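1-phosphatidylinositol 4,5-bisphosphate phosphodiesterase (PDB 6IRB) belongs to the beta class of phosphoinositide phospholipases C and is represented here by a long, largely helical coiled-coil region. Local coordinates at residues 122-127 with 188-193. The protein carries 2 engineered substitutions. Numbering follows the deposited sequence.
Sequences QLEDRH and RAMEKL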
loop_
_atom_site.group_PDB
_atom_site.type_symbol
_atom_site.label_atom_id
_atom_site.label_comp_id
_atom_site.label_asym_id
_atom_site.label_seq_id
_atom_site.Cartn_x
_atom_site.Cartn_y
_atom_site.Cartn_z
ATOM N N GLN A 122 -1.825 -36.596 -23.341
ATOM C CA GLN A 122 -2.349 -37.802 -22.721
ATOM C C GLN A 122 -3.280 -38.529 -23.679
ATOM O O GLN A 122 -3.285 -39.765 -23.742
ATOM C CB GLN A 122 -3.080 -37.439 -21.432
ATOM C CG GLN A 122 -2.222 -37.540 -20.194
ATOM C CD GLN A 122 -3.010 -37.330 -18.922
ATOM O OE1 GLN A 122 -4.243 -37.323 -18.932
ATOM N NE2 GLN A 122 -2.298 -37.147 -17.817
ATOM N N LEU A 123 -4.089 -37.776 -24.421
ATOM C CA LEU A 123 -4.956 -38.399 -25.413
ATOM C C LEU A 123 -4.154 -38.981 -26.570
ATOM O O LEU A 123 -4.262 -40.176 -26.869
ATOM C CB LEU A 123 -5.980 -37.395 -25.930
ATOM C CG LEU A 123 -7.208 -38.122 -26.478
ATOM C CD1 LEU A 123 -7.675 -39.182 -25.486
ATOM C CD2 LEU A 123 -8.344 -37.185 -26.900
ATOM N N GLU A 124 -3.373 -38.134 -27.257
ATOM C CA GLU A 124 -2.469 -38.591 -28.315
ATOM C C GLU A 124 -1.708 -39.846 -27.921
ATOM O O GLU A 124 -1.691 -40.839 -28.660
ATOM C CB GLU A 124 -1.483 -37.477 -28.710
ATOM C CG GLU A 124 -1.919 -36.593 -29.902
ATOM C CD GLU A 124 -2.215 -37.368 -31.209
ATOM O OE1 GLU A 124 -1.918 -38.582 -31.297
ATOM O OE2 GLU A 124 -2.757 -36.756 -32.163
ATOM N N ASP A 125 -1.059 -39.807 -26.757
ATOM C CA ASP A 125 -0.302 -40.964 -26.296
ATOM C C ASP A 125 -1.206 -42.181 -26.138
ATOM O O ASP A 125 -0.845 -43.283 -26.566
ATOM C CB ASP A 125 0.423 -40.620 -24.996
ATOM C CG ASP A 125 1.789 -39.986 -25.245
ATOM O OD1 ASP A 125 1.877 -39.079 -26.105
ATOM O OD2 ASP A 125 2.770 -40.387 -24.586
ATOM N N ARG A 126 -2.395 -42.001 -25.548
ATOM C CA ARG A 126 -3.356 -43.099 -25.502
ATOM C C ARG A 126 -3.739 -43.563 -26.897
ATOM O O ARG A 126 -3.621 -44.753 -27.218
ATOM C CB ARG A 126 -4.614 -42.716 -24.732
ATOM C CG ARG A 126 -5.408 -43.978 -24.436
ATOM C CD ARG A 126 -6.896 -43.749 -24.280
ATOM N NE ARG A 126 -7.455 -44.613 -23.243
ATOM C CZ ARG A 126 -8.398 -45.525 -23.469
ATOM N NH1 ARG A 126 -8.876 -45.701 -24.698
ATOM N NH2 ARG A 126 -8.853 -46.276 -22.474
ATOM N N HIS A 127 -4.177 -42.626 -27.748
ATOM C CA HIS A 127 -4.707 -42.981 -29.063
ATOM C C HIS A 127 -3.780 -43.937 -29.801
ATOM O O HIS A 127 -4.248 -44.830 -30.515
ATOM C CB HIS A 127 -4.906 -41.719 -29.903
ATOM C CG HIS A 127 -6.196 -41.011 -29.646
ATOM N ND1 HIS A 127 -7.120 -41.450 -28.724
ATOM C CD2 HIS A 127 -6.713 -39.883 -30.189
ATOM C CE1 HIS A 127 -8.154 -40.626 -28.713
ATOM N NE2 HIS A 127 -7.932 -39.664 -29.592
ATOM N N ARG A 188 -12.818 -37.997 -33.509
ATOM C CA ARG A 188 -13.910 -37.395 -32.756
ATOM C C ARG A 188 -13.456 -37.067 -31.344
ATOM O O ARG A 188 -13.715 -35.972 -30.827
ATOM C CB ARG A 188 -15.095 -38.353 -32.728
ATOM C CG ARG A 188 -16.205 -37.927 -33.641
ATOM C CD ARG A 188 -16.213 -38.794 -34.878
ATOM N NE ARG A 188 -17.161 -38.306 -35.869
ATOM C CZ ARG A 188 -18.390 -38.781 -36.021
ATOM N NH1 ARG A 188 -18.813 -39.773 -35.243
ATOM N NH2 ARG A 188 -19.187 -38.272 -36.953
ATOM N N ALA A 189 -12.757 -38.008 -30.710
ATOM C CA ALA A 189 -12.283 -37.778 -29.355
ATOM C C ALA A 189 -11.368 -36.569 -29.303
ATOM O O ALA A 189 -11.489 -35.722 -28.405
ATOM C CB ALA A 189 -11.557 -39.019 -28.840
HETATM N N MSE A 190 -10.457 -36.465 -30.263
HETATM C CA MSE A 190 -9.549 -35.349 -30.286
HETATM C C MSE A 190 -10.279 -34.020 -30.463
HETATM O O MSE A 190 -10.035 -33.070 -29.724
HETATM C CB MSE A 190 -8.510 -35.524 -31.369
HETATM C CG MSE A 190 -7.430 -34.498 -31.224
HETATM SE SE MSE A 190 -6.854 -34.471 -29.341
HETATM C CE MSE A 190 -5.738 -36.088 -29.233
ATOM N N GLU A 191 -11.149 -33.920 -31.465
ATOM C CA GLU A 191 -11.859 -32.656 -31.653
ATOM C C GLU A 191 -12.543 -32.246 -30.359
ATOM O O GLU A 191 -12.361 -31.123 -29.874
ATOM C CB GLU A 191 -12.853 -32.741 -32.808
ATOM C CG GLU A 191 -13.017 -31.392 -33.475
ATOM C CD GLU A 191 -13.752 -31.456 -34.796
ATOM O OE1 GLU A 191 -14.951 -31.812 -34.792
ATOM O OE2 GLU A 191 -13.129 -31.134 -35.836
ATOM N N LYS A 192 -13.353 -33.146 -29.795
ATOM C CA LYS A 192 -14.075 -32.815 -28.576
ATOM C C LYS A 192 -13.105 -32.326 -27.503
ATOM O O LYS A 192 -13.366 -31.318 -26.834
ATOM C CB LYS A 192 -14.880 -34.038 -28.116
ATOM C CG LYS A 192 -15.240 -34.119 -26.608
ATOM C CD LYS A 192 -15.757 -32.833 -25.937
ATOM C CE LYS A 192 -15.256 -32.776 -24.483
ATOM N NZ LYS A 192 -15.881 -31.698 -23.684
ATOM N N LEU A 193 -11.963 -33.002 -27.351
ATOM C CA LEU A 193 -10.917 -32.500 -26.464
ATOM C C LEU A 193 -10.532 -31.057 -26.790
ATOM O O LEU A 193 -10.596 -30.178 -25.920
ATOM C CB LEU A 193 -9.681 -33.410 -26.500
ATOM C CG LEU A 193 -8.725 -33.120 -25.329
ATOM C CD1 LEU A 193 -9.498 -32.707 -24.098
ATOM C CD2 LEU A 193 -7.812 -34.287 -24.974
#
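Leu123 of helix 18-150 meets Met190, Ala189 and Leu193 of helix 157-210; the two segments run antiparallel (176°), their axes 10.7 Å apart at closest approach. The apolar contacts centre on Leu123. Its CB lies 3.6 Å from CE of Met190, a selenomethionine whose chain, bent at chi2 (48°) and chi3 (77°), turns its end toward the facing helix although its first bond does not aim there. On Leu193 the CD2 methyl approaches CD2 of Leu123 to 3.5 Å, the two leucine chains running alongside each other in opposite senses. Ala189 CB sits 4.2 Å from the same Leu123 methyl.

Around the aromatic ring, Ala189 CB lies near the plane at the edge of His127, 3.8 Å from NE2, which hydrogen-bonds just beyond the segments; CG of Leu123, one turn earlier, rests over one face, displaced from the ring centre. Met190 CE approaches His127 CD2 obliquely at 4.0 Å and also touches CG of Glu124, lying roughly perpendicular to that chain. Met190 and Leu193 both pack on Ile120.

With no hydrogen bond or salt bridge between them, the two segments are joined by dispersion and partial apolar burial; Gln186, hydrogen-bonded to His127 O, adds a polar link beside them.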